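Catalase (PDB 4QOL) breaks down hydrogen peroxide to water and oxygen at a heme group and also shows peroxidase-like reactivity toward phenolic substrates. Local coordinates at residues A[136-141]-A[278-283]; A[250-255]-A[301-306]; A[262-267]-A[290-295]. All blocks are in the same frame, centred on the assembly; numbering follows the deposited sequence.

Contact 1 (A[136-141]-A[278-283]); sequences FIRDAL and PCDPTK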
loop_
_atom_site.group_PDB
_atom_site.type_symbol
_atom_site.label_atom_id
_atom_site.label_comp_id
_atom_site.label_asym_id
_atom_site.label_seq_id
_atom_site.Cartn_x
_atom_site.Cartn_y
_atom_site.Cartn_z
ATOM N N PHE A 136 -31.728 -6.133 -4.421
ATOM C CA PHE A 136 -32.008 -5.851 -5.847
ATOM C C PHE A 136 -31.693 -7.042 -6.770
ATOM O O PHE A 136 -32.267 -7.192 -7.820
ATOM C CB PHE A 136 -31.094 -4.725 -6.373
ATOM C CG PHE A 136 -31.137 -3.444 -5.602
ATOM C CD1 PHE A 136 -30.262 -3.238 -4.529
ATOM C CD2 PHE A 136 -31.968 -2.423 -6.009
ATOM C CE1 PHE A 136 -30.235 -2.056 -3.859
ATOM C CE2 PHE A 136 -31.956 -1.221 -5.324
ATOM C CZ PHE A 136 -31.071 -1.047 -4.253
ATOM N N ILE A 137 -30.774 -7.898 -6.325
ATOM C CA ILE A 137 -30.161 -8.945 -7.137
ATOM C C ILE A 137 -30.027 -10.187 -6.266
ATOM O O ILE A 137 -30.188 -10.101 -5.077
ATOM C CB ILE A 137 -28.775 -8.554 -7.686
ATOM C CG1 ILE A 137 -27.810 -8.104 -6.581
ATOM C CG2 ILE A 137 -28.898 -7.483 -8.775
ATOM C CD1 ILE A 137 -26.365 -8.020 -7.026
ATOM N N ARG A 138 -29.788 -11.335 -6.905
ATOM C CA ARG A 138 -29.714 -12.613 -6.180
ATOM C C ARG A 138 -28.410 -13.385 -6.428
ATOM O O ARG A 138 -28.321 -14.549 -6.018
ATOM C CB ARG A 138 -30.939 -13.490 -6.541
ATOM C CG ARG A 138 -30.972 -13.840 -8.017
ATOM C CD ARG A 138 -31.981 -14.946 -8.377
ATOM N NE ARG A 138 -33.314 -14.554 -8.091
ATOM C CZ ARG A 138 -34.271 -14.290 -8.988
ATOM N NH1 ARG A 138 -33.977 -14.104 -10.286
ATOM N NH2 ARG A 138 -35.493 -14.080 -8.532
ATOM N N ASP A 139 -27.436 -12.785 -7.141
ATOM C CA ASP A 139 -26.189 -13.442 -7.424
ATOM C C ASP A 139 -25.099 -12.408 -7.313
ATOM O O ASP A 139 -25.152 -11.371 -7.941
ATOM C CB ASP A 139 -26.205 -14.101 -8.844
ATOM C CG ASP A 139 -25.018 -15.037 -9.072
ATOM O OD1 ASP A 139 -23.877 -14.599 -8.801
ATOM O OD2 ASP A 139 -25.210 -16.232 -9.435
ATOM N N ALA A 140 -24.091 -12.705 -6.505
ATOM C CA ALA A 140 -22.976 -11.785 -6.290
ATOM C C ALA A 140 -22.215 -11.368 -7.535
ATOM O O ALA A 140 -21.599 -10.270 -7.562
ATOM C CB ALA A 140 -22.026 -12.424 -5.264
ATOM N N LEU A 141 -22.293 -12.163 -8.614
ATOM C CA LEU A 141 -21.593 -11.853 -9.822
ATOM C C LEU A 141 -22.099 -10.520 -10.362
ATOM O O LEU A 141 -21.370 -9.832 -11.076
ATOM C CB LEU A 141 -21.729 -12.955 -10.883
ATOM C CG LEU A 141 -20.910 -12.844 -12.144
ATOM C CD1 LEU A 141 -19.427 -12.796 -11.893
ATOM C CD2 LEU A 141 -21.207 -14.065 -13.017
ATOM N N PRO A 278 -36.699 -20.144 -0.953
ATOM C CA PRO A 278 -36.594 -19.449 0.318
ATOM C C PRO A 278 -35.203 -18.793 0.523
ATOM O O PRO A 278 -35.085 -17.947 1.413
ATOM C CB PRO A 278 -36.894 -20.531 1.351
ATOM C CG PRO A 278 -36.634 -21.776 0.640
ATOM C CD PRO A 278 -37.092 -21.527 -0.759
ATOM N N CYS A 279 -34.216 -19.193 -0.277
ATOM C CA CYS A 279 -32.860 -18.634 -0.234
ATOM C C CYS A 279 -32.603 -17.659 -1.398
ATOM O O CYS A 279 -31.444 -17.301 -1.694
ATOM C CB CYS A 279 -31.805 -19.719 -0.230
ATOM S SG CYS A 279 -31.842 -20.734 1.291
ATOM N N ASP A 280 -33.678 -17.175 -2.022
ATOM C CA ASP A 280 -33.626 -16.049 -2.926
ATOM C C ASP A 280 -33.774 -14.718 -2.150
ATOM O O ASP A 280 -34.829 -14.454 -1.608
ATOM C CB ASP A 280 -34.823 -16.175 -3.934
ATOM C CG ASP A 280 -34.883 -15.053 -4.977
ATOM O OD1 ASP A 280 -34.071 -14.101 -4.923
ATOM O OD2 ASP A 280 -35.816 -15.082 -5.845
ATOM N N PRO A 281 -32.705 -13.879 -2.091
ATOM C CA PRO A 281 -32.758 -12.677 -1.243
ATOM C C PRO A 281 -33.582 -11.515 -1.853
ATOM O O PRO A 281 -33.676 -10.495 -1.220
ATOM C CB PRO A 281 -31.292 -12.302 -1.112
ATOM C CG PRO A 281 -30.718 -12.682 -2.437
ATOM C CD PRO A 281 -31.456 -13.968 -2.843
ATOM N N THR A 282 -34.225 -11.732 -2.988
ATOM C CA THR A 282 -35.258 -10.860 -3.482
ATOM C C THR A 282 -36.643 -11.217 -2.908
ATOM O O THR A 282 -37.621 -10.560 -3.226
ATOM C CB THR A 282 -35.391 -10.829 -5.012
ATOM O OG1 THR A 282 -35.899 -12.092 -5.474
ATOM C CG2 THR A 282 -34.093 -10.460 -5.653
ATOM N N LYS A 283 -36.707 -12.229 -2.011
ATOM C CA LYS A 283 -37.941 -12.695 -1.397
ATOM C C LYS A 283 -37.924 -12.461 0.105
ATOM O O LYS A 283 -36.894 -12.680 0.767
ATOM C CB LYS A 283 -38.122 -14.215 -1.628
ATOM C CG LYS A 283 -38.107 -14.628 -3.074
ATOM C CD LYS A 283 -39.375 -14.160 -3.781
ATOM C CE LYS A 283 -39.436 -14.530 -5.248
ATOM N NZ LYS A 283 -38.495 -13.704 -6.056
#

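Contact 2 (A[250-255]-A[301-306]); sequences RIEKGN and NRNPEN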
loop_
_atom_site.group_PDB
_atom_site.type_symbol
_atom_site.label_atom_id
_atom_site.label_comp_id
_atom_site.label_asym_id
_atom_site.label_seq_id
_atom_site.Cartn_x
_atom_site.Cartn_y
_atom_site.Cartn_z
ATOM N N ARG A 250 -28.315 11.329 20.851
ATOM C CA ARG A 250 -29.141 10.404 21.666
ATOM C C ARG A 250 -28.332 9.713 22.752
ATOM O O ARG A 250 -28.705 9.679 23.923
ATOM C CB ARG A 250 -29.740 9.285 20.835
ATOM C CG ARG A 250 -30.880 9.675 19.985
ATOM C CD ARG A 250 -31.297 8.534 19.043
ATOM N NE ARG A 250 -32.251 9.032 18.055
ATOM C CZ ARG A 250 -33.574 9.069 18.202
ATOM N NH1 ARG A 250 -34.156 8.552 19.279
ATOM N NH2 ARG A 250 -34.334 9.580 17.229
ATOM N N ILE A 251 -27.198 9.147 22.330
ATOM C CA ILE A 251 -26.373 8.420 23.240
ATOM C C ILE A 251 -25.728 9.344 24.239
ATOM O O ILE A 251 -25.650 9.016 25.448
ATOM C CB ILE A 251 -25.332 7.604 22.469
ATOM C CG1 ILE A 251 -26.075 6.478 21.740
ATOM C CG2 ILE A 251 -24.254 7.056 23.406
ATOM C CD1 ILE A 251 -25.216 5.671 20.775
ATOM N N GLU A 252 -25.294 10.519 23.782
ATOM C CA GLU A 252 -24.630 11.450 24.695
ATOM C C GLU A 252 -25.608 11.919 25.784
ATOM O O GLU A 252 -25.226 12.091 26.949
ATOM C CB GLU A 252 -24.037 12.613 23.939
ATOM C CG GLU A 252 -22.778 13.132 24.638
ATOM C CD GLU A 252 -21.683 12.033 24.899
ATOM O OE1 GLU A 252 -20.860 12.280 25.789
ATOM O OE2 GLU A 252 -21.573 10.934 24.250
ATOM N N LYS A 253 -26.873 12.023 25.418
ATOM C CA LYS A 253 -27.967 12.410 26.351
ATOM C C LYS A 253 -28.480 11.321 27.262
ATOM O O LYS A 253 -29.196 11.615 28.228
ATOM C CB LYS A 253 -29.183 12.855 25.536
ATOM C CG LYS A 253 -29.482 14.350 25.601
ATOM C CD LYS A 253 -29.290 15.099 24.274
ATOM C CE LYS A 253 -30.555 15.244 23.450
ATOM N NZ LYS A 253 -30.212 15.299 21.995
ATOM N N GLY A 254 -28.148 10.078 26.964
ATOM C CA GLY A 254 -28.626 8.969 27.752
ATOM C C GLY A 254 -29.911 8.401 27.213
ATOM O O GLY A 254 -30.543 7.539 27.867
ATOM N N ASN A 255 -30.328 8.851 26.043
ATOM C CA ASN A 255 -31.550 8.378 25.428
ATOM C C ASN A 255 -31.178 7.232 24.473
ATOM O O ASN A 255 -31.207 7.385 23.273
ATOM C CB ASN A 255 -32.257 9.530 24.710
ATOM C CG ASN A 255 -33.563 9.113 24.066
ATOM O OD1 ASN A 255 -34.185 8.122 24.464
ATOM N ND2 ASN A 255 -33.977 9.856 23.030
ATOM N N ASN A 301 -25.386 2.220 23.769
ATOM C CA ASN A 301 -25.241 3.090 24.944
ATOM C C ASN A 301 -23.883 3.816 25.075
ATOM O O ASN A 301 -23.622 4.451 26.086
ATOM C CB ASN A 301 -25.540 2.307 26.211
ATOM C CG ASN A 301 -24.566 1.162 26.451
ATOM O OD1 ASN A 301 -23.554 1.044 25.784
ATOM N ND2 ASN A 301 -24.888 0.307 27.408
ATOM N N ARG A 302 -23.026 3.727 24.065
ATOM C CA ARG A 302 -21.707 4.351 24.145
ATOM C C ARG A 302 -21.208 4.810 22.759
ATOM O O ARG A 302 -21.086 4.006 21.843
ATOM C CB ARG A 302 -20.740 3.370 24.802
ATOM C CG ARG A 302 -19.367 3.946 25.039
ATOM C CD ARG A 302 -18.492 3.083 25.958
ATOM N NE ARG A 302 -18.473 1.663 25.579
ATOM C CZ ARG A 302 -17.524 1.036 24.886
ATOM N NH1 ARG A 302 -16.457 1.638 24.432
ATOM N NH2 ARG A 302 -17.674 -0.265 24.633
ATOM N N ASN A 303 -20.820 6.085 22.652
ATOM C CA ASN A 303 -20.175 6.549 21.474
ATOM C C ASN A 303 -18.688 6.108 21.489
ATOM O O ASN A 303 -18.081 5.948 22.545
ATOM C CB ASN A 303 -20.304 8.060 21.331
ATOM C CG ASN A 303 -21.729 8.482 21.065
ATOM O OD1 ASN A 303 -22.389 7.931 20.174
ATOM N ND2 ASN A 303 -22.201 9.452 21.810
ATOM N N PRO A 304 -18.107 5.926 20.305
ATOM C CA PRO A 304 -16.659 5.642 20.263
ATOM C C PRO A 304 -15.817 6.762 20.787
ATOM O O PRO A 304 -16.250 7.967 20.828
ATOM C CB PRO A 304 -16.369 5.417 18.764
ATOM C CG PRO A 304 -17.737 5.108 18.181
ATOM C CD PRO A 304 -18.690 5.970 18.953
ATOM N N GLU A 305 -14.593 6.406 21.142
ATOM C CA GLU A 305 -13.644 7.486 21.557
ATOM C C GLU A 305 -12.993 8.205 20.405
ATOM O O GLU A 305 -12.611 9.359 20.558
ATOM C CB GLU A 305 -12.557 6.871 22.448
ATOM C CG GLU A 305 -13.122 6.378 23.787
ATOM C CD GLU A 305 -13.777 7.555 24.563
ATOM O OE1 GLU A 305 -15.061 7.590 24.749
ATOM O OE2 GLU A 305 -13.002 8.470 24.957
ATOM N N ASN A 306 -12.823 7.517 19.267
ATOM C CA ASN A 306 -12.170 8.147 18.095
ATOM C C ASN A 306 -12.836 7.586 16.830
ATOM O O ASN A 306 -12.931 6.374 16.631
ATOM C CB ASN A 306 -10.678 7.874 18.066
ATOM C CG ASN A 306 -9.997 8.520 16.878
ATOM O OD1 ASN A 306 -9.805 7.897 15.819
ATOM N ND2 ASN A 306 -9.548 9.768 17.068
HETATM O O HOH W 1 -20.748 7.715 24.963
#

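Contact 3 (A[262-267]-A[290-295]); sequences YVQLMP and YPLQKV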
loop_
_atom_site.group_PDB
_atom_site.type_symbol
_atom_site.label_atom_id
_atom_site.label_comp_id
_atom_site.label_asym_id
_atom_site.label_seq_id
_atom_site.Cartn_x
_atom_site.Cartn_y
_atom_site.Cartn_z
ATOM N N TYR A 262 -35.982 -10.339 16.420
ATOM C CA TYR A 262 -36.911 -11.402 16.139
ATOM C C TYR A 262 -36.326 -12.285 15.055
ATOM O O TYR A 262 -35.609 -11.820 14.179
ATOM C CB TYR A 262 -38.225 -10.870 15.631
ATOM C CG TYR A 262 -39.048 -10.155 16.667
ATOM C CD1 TYR A 262 -38.783 -8.839 16.949
ATOM C CD2 TYR A 262 -40.021 -10.827 17.412
ATOM C CE1 TYR A 262 -39.483 -8.161 17.944
ATOM C CE2 TYR A 262 -40.732 -10.149 18.401
ATOM C CZ TYR A 262 -40.467 -8.791 18.622
ATOM O OH TYR A 262 -41.188 -8.136 19.613
ATOM N N VAL A 263 -36.644 -13.571 15.110
ATOM C CA VAL A 263 -36.346 -14.469 14.008
ATOM C C VAL A 263 -37.587 -15.131 13.456
ATOM O O VAL A 263 -38.591 -15.283 14.139
ATOM C CB VAL A 263 -35.314 -15.556 14.374
ATOM C CG1 VAL A 263 -33.982 -14.881 14.684
ATOM C CG2 VAL A 263 -35.773 -16.411 15.537
ATOM N N GLN A 264 -37.490 -15.550 12.194
ATOM C CA GLN A 264 -38.402 -16.546 11.626
ATOM C C GLN A 264 -37.634 -17.819 11.351
ATOM O O GLN A 264 -36.461 -17.775 10.949
ATOM C CB GLN A 264 -38.958 -16.030 10.273
ATOM C CG GLN A 264 -39.774 -14.768 10.306
ATOM C CD GLN A 264 -40.065 -14.248 8.902
ATOM O OE1 GLN A 264 -39.197 -13.673 8.250
ATOM N NE2 GLN A 264 -41.294 -14.455 8.430
ATOM N N LEU A 265 -38.295 -18.952 11.585
ATOM C CA LEU A 265 -37.665 -20.254 11.417
ATOM C C LEU A 265 -38.482 -21.080 10.416
ATOM O O LEU A 265 -39.717 -21.119 10.499
ATOM C CB LEU A 265 -37.526 -20.997 12.761
ATOM C CG LEU A 265 -36.509 -20.367 13.728
ATOM C CD1 LEU A 265 -36.752 -20.820 15.151
ATOM C CD2 LEU A 265 -35.081 -20.700 13.293
ATOM N N MET A 266 -37.799 -21.706 9.466
ATOM C CA MET A 266 -38.420 -22.542 8.427
ATOM C C MET A 266 -37.705 -23.878 8.340
ATOM O O MET A 266 -36.476 -23.932 8.289
ATOM C CB MET A 266 -38.379 -21.791 7.087
ATOM C CG MET A 266 -38.781 -22.607 5.890
ATOM S SD MET A 266 -38.484 -21.717 4.324
ATOM C CE MET A 266 -39.669 -20.407 4.333
ATOM N N PRO A 267 -38.464 -24.991 8.334
ATOM C CA PRO A 267 -37.826 -26.267 7.994
ATOM C C PRO A 267 -37.173 -26.289 6.635
ATOM O O PRO A 267 -37.722 -25.766 5.704
ATOM C CB PRO A 267 -38.995 -27.269 7.981
ATOM C CG PRO A 267 -40.144 -26.591 8.612
ATOM C CD PRO A 267 -39.903 -25.100 8.597
ATOM N N TYR A 290 -44.781 -17.982 8.900
ATOM C CA TYR A 290 -43.526 -18.151 9.663
ATOM C C TYR A 290 -43.459 -16.982 10.633
ATOM O O TYR A 290 -42.864 -15.936 10.341
ATOM C CB TYR A 290 -42.316 -18.146 8.705
ATOM C CG TYR A 290 -42.431 -19.212 7.667
ATOM C CD1 TYR A 290 -42.161 -20.525 7.992
ATOM C CD2 TYR A 290 -42.916 -18.936 6.387
ATOM C CE1 TYR A 290 -42.293 -21.563 7.050
ATOM C CE2 TYR A 290 -43.040 -19.942 5.425
ATOM C CZ TYR A 290 -42.784 -21.248 5.767
ATOM O OH TYR A 290 -42.920 -22.251 4.845
ATOM N N PRO A 291 -44.109 -17.122 11.777
ATOM C CA PRO A 291 -44.230 -16.009 12.661
ATOM C C PRO A 291 -42.918 -15.528 13.257
ATOM O O PRO A 291 -41.987 -16.294 13.484
ATOM C CB PRO A 291 -45.170 -16.509 13.779
ATOM C CG PRO A 291 -45.822 -17.715 13.201
ATOM C CD PRO A 291 -44.829 -18.320 12.274
ATOM N N LEU A 292 -42.909 -14.246 13.603
ATOM C CA LEU A 292 -41.759 -13.671 14.293
ATOM C C LEU A 292 -41.671 -14.138 15.727
ATOM O O LEU A 292 -42.684 -14.158 16.444
ATOM C CB LEU A 292 -41.819 -12.161 14.277
ATOM C CG LEU A 292 -41.949 -11.559 12.904
ATOM C CD1 LEU A 292 -42.506 -10.138 12.955
ATOM C CD2 LEU A 292 -40.626 -11.567 12.218
ATOM N N GLN A 293 -40.479 -14.559 16.119
ATOM C CA GLN A 293 -40.219 -15.137 17.429
ATOM C C GLN A 293 -39.182 -14.258 18.106
ATOM O O GLN A 293 -38.102 -14.082 17.553
ATOM C CB GLN A 293 -39.687 -16.564 17.290
ATOM C CG GLN A 293 -40.638 -17.476 16.551
ATOM C CD GLN A 293 -40.272 -18.900 16.706
ATOM O OE1 GLN A 293 -39.996 -19.360 17.827
ATOM N NE2 GLN A 293 -40.249 -19.631 15.601
ATOM N N LYS A 294 -39.490 -13.735 19.304
ATOM C CA LYS A 294 -38.610 -12.796 19.964
ATOM C C LYS A 294 -37.372 -13.493 20.522
ATOM O O LYS A 294 -37.486 -14.565 21.125
ATOM C CB LYS A 294 -39.326 -12.038 21.074
ATOM C CG LYS A 294 -38.545 -10.797 21.530
ATOM C CD LYS A 294 -39.372 -10.061 22.563
ATOM C CE LYS A 294 -38.742 -8.723 22.874
ATOM N NZ LYS A 294 -39.364 -8.163 24.069
ATOM N N VAL A 295 -36.185 -12.893 20.265
ATOM C CA VAL A 295 -34.924 -13.417 20.781
ATOM C C VAL A 295 -34.383 -12.602 21.928
ATOM O O VAL A 295 -34.006 -13.147 22.986
ATOM C CB VAL A 295 -33.880 -13.588 19.687
ATOM C CG1 VAL A 295 -32.581 -14.138 20.280
ATOM C CG2 VAL A 295 -34.448 -14.430 18.569
HETATM O O HOH W 2 -40.950 -18.631 12.841
#

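Contact 1 (A[136-141]-A[278-283])
The guanidinium of R138 presents an edge, not a face, to the carboxylate of D280, the two planes 62° apart, and NZ of K283 also lies at its edge. NH2 of R138 donates to OD2 of D280 over 2.9 Å, close to the guanidinium plane and on the syn side of the oxygen, while NE of R138 makes a nearly straight but weak bond of 3.3 Å to OD1 of D280. A bend at chi3 (63°) folds the arginine chain so that NE and NH2 both turn to the acid. From the other face of the carboxylate, NZ of K283 reaches the same OD2 of D280 at 3.0 Å. The contact ties the loop between strand 123-130 and helix 143-150 to the loop between strands 258-267 and 293-302. D280 OD1 takes the backbone N of T282, closing an Asx turn, and the T282 hydroxyl at 2.8 Å, within a type I beta turn ending at K283. With an alanine in place of this aspartate, R138 and K283, whose NH2 and NZ lie 3.9 Å apart, would probably be left as like charges without the carboxylate between them. D421 forms a second salt bridge with R138, and the carbonyls of P419 and N420 accept from K283. Beside this buried network the P281 ring lies against the arginine stem, CD of P281 to CB of R138 at 3.8 Å.

Contact 2 (A[250-255]-A[301-306])
ND2 of N303 donates to OE2 of E252 over 2.9 Å, bent to 146° at the hydrogen. The acceptor uses its anti lone pair and lies in the amide plane, and carboxylate and amide are nearly coplanar, 20° apart. The same ND2 also donates to the carbonyl O of Y248, so the asparagine amide grips the last turns of helix 242-253 at two points. A water takes the backbone N of N303 at 2.8 Å and gives a weak bond to E252 OE2. I251 packs against the N303 amide and the 301-302 backbone. Its CG2, anti to the backbone N, meets ND2 of N303 at 3.5 Å and the backbone N of R302 at 3.6 Å, while CD1 reaches OD1 of N303 at 3.7 Å. The helix ends in a Schellman motif at G254, whereas strand 293-302 ends in a classic beta bulge, with N301 and R302 both facing Y64. The contact thus fastens the C-terminal end of the helix to the end of a sheet strand. Solvent exposure and the donated N-H would probably keep E252 ionised, and N303 is likely to give its carboxylate a modest hold.

Contact 3 (A[262-267]-A[290-295])
M266 and Y290 make one close-packed end of this contact: the methyl CE of M266 lies over one ring face, 3.5 Å from CZ of Y290, offset toward the rim. CG of M266 is anti to the backbone N (chi1 171°), and the bend at chi3 turns CE back over the ring in a CH-pi contact, while SD makes an oblique Met-aromatic one. The phenol OH of Y290 is held by D270. Nearby, NE2 of Q264 donates to the carbonyl O of Y290 at 2.9 Å, almost straight and in the carbonyl plane; W285 O accepts from this nitrogen as well, and H217 binds the amide oxygen, so the buried amide is fixed at both ends. Farther along, V263 and Q293 form an antiparallel hydrogen-bonded pair, N of V263 to O of Q293 at 2.9 Å and N of Q293 to O of V263 at 2.8 Å. CG2 of V263 meets CG2 of V295 at 3.9 Å. Packing is close again at Y262: K294 runs extended across its ring, CE2 of Y262 to CB of K294 at 3.6 Å, before NZ reaches E70; CB of L292 lies beside the ring, and R219 adds a cation-pi contact.

The looser side is at the Q293 amide, where a water bridges N of L265, O of P291 and NE2 of Q293 as the two strands part beyond the V263-Q293 pair. Strand 258-267 lies between strands 293-302 and 211-220 in the antiparallel sheet, V263 and L265 also touching W204 of strand 202-205.

Contacts 2 and 3 use opposite ends of strand 293-302, and contact 3 is nested inside the loop of chain closed by contact 2; their nearest atoms are about 17 Å apart. Contact 1 meets contact 3 directly, CB of P278 packing on SD of M266 at 3.6 Å, so the loop 278-283 touches strand 258-267 while its partner 136-141 lies by the heme. Contact 2 lies on the other side of the chain's centre, its centre about 35 Å from that of contact 1. Contact 1 is the one that reaches the heme: A140 belongs to its pocket, and the side chain of I137 is about 5 Å from it, whereas the side chain of Q264 in contact 3 stays about 14 Å away.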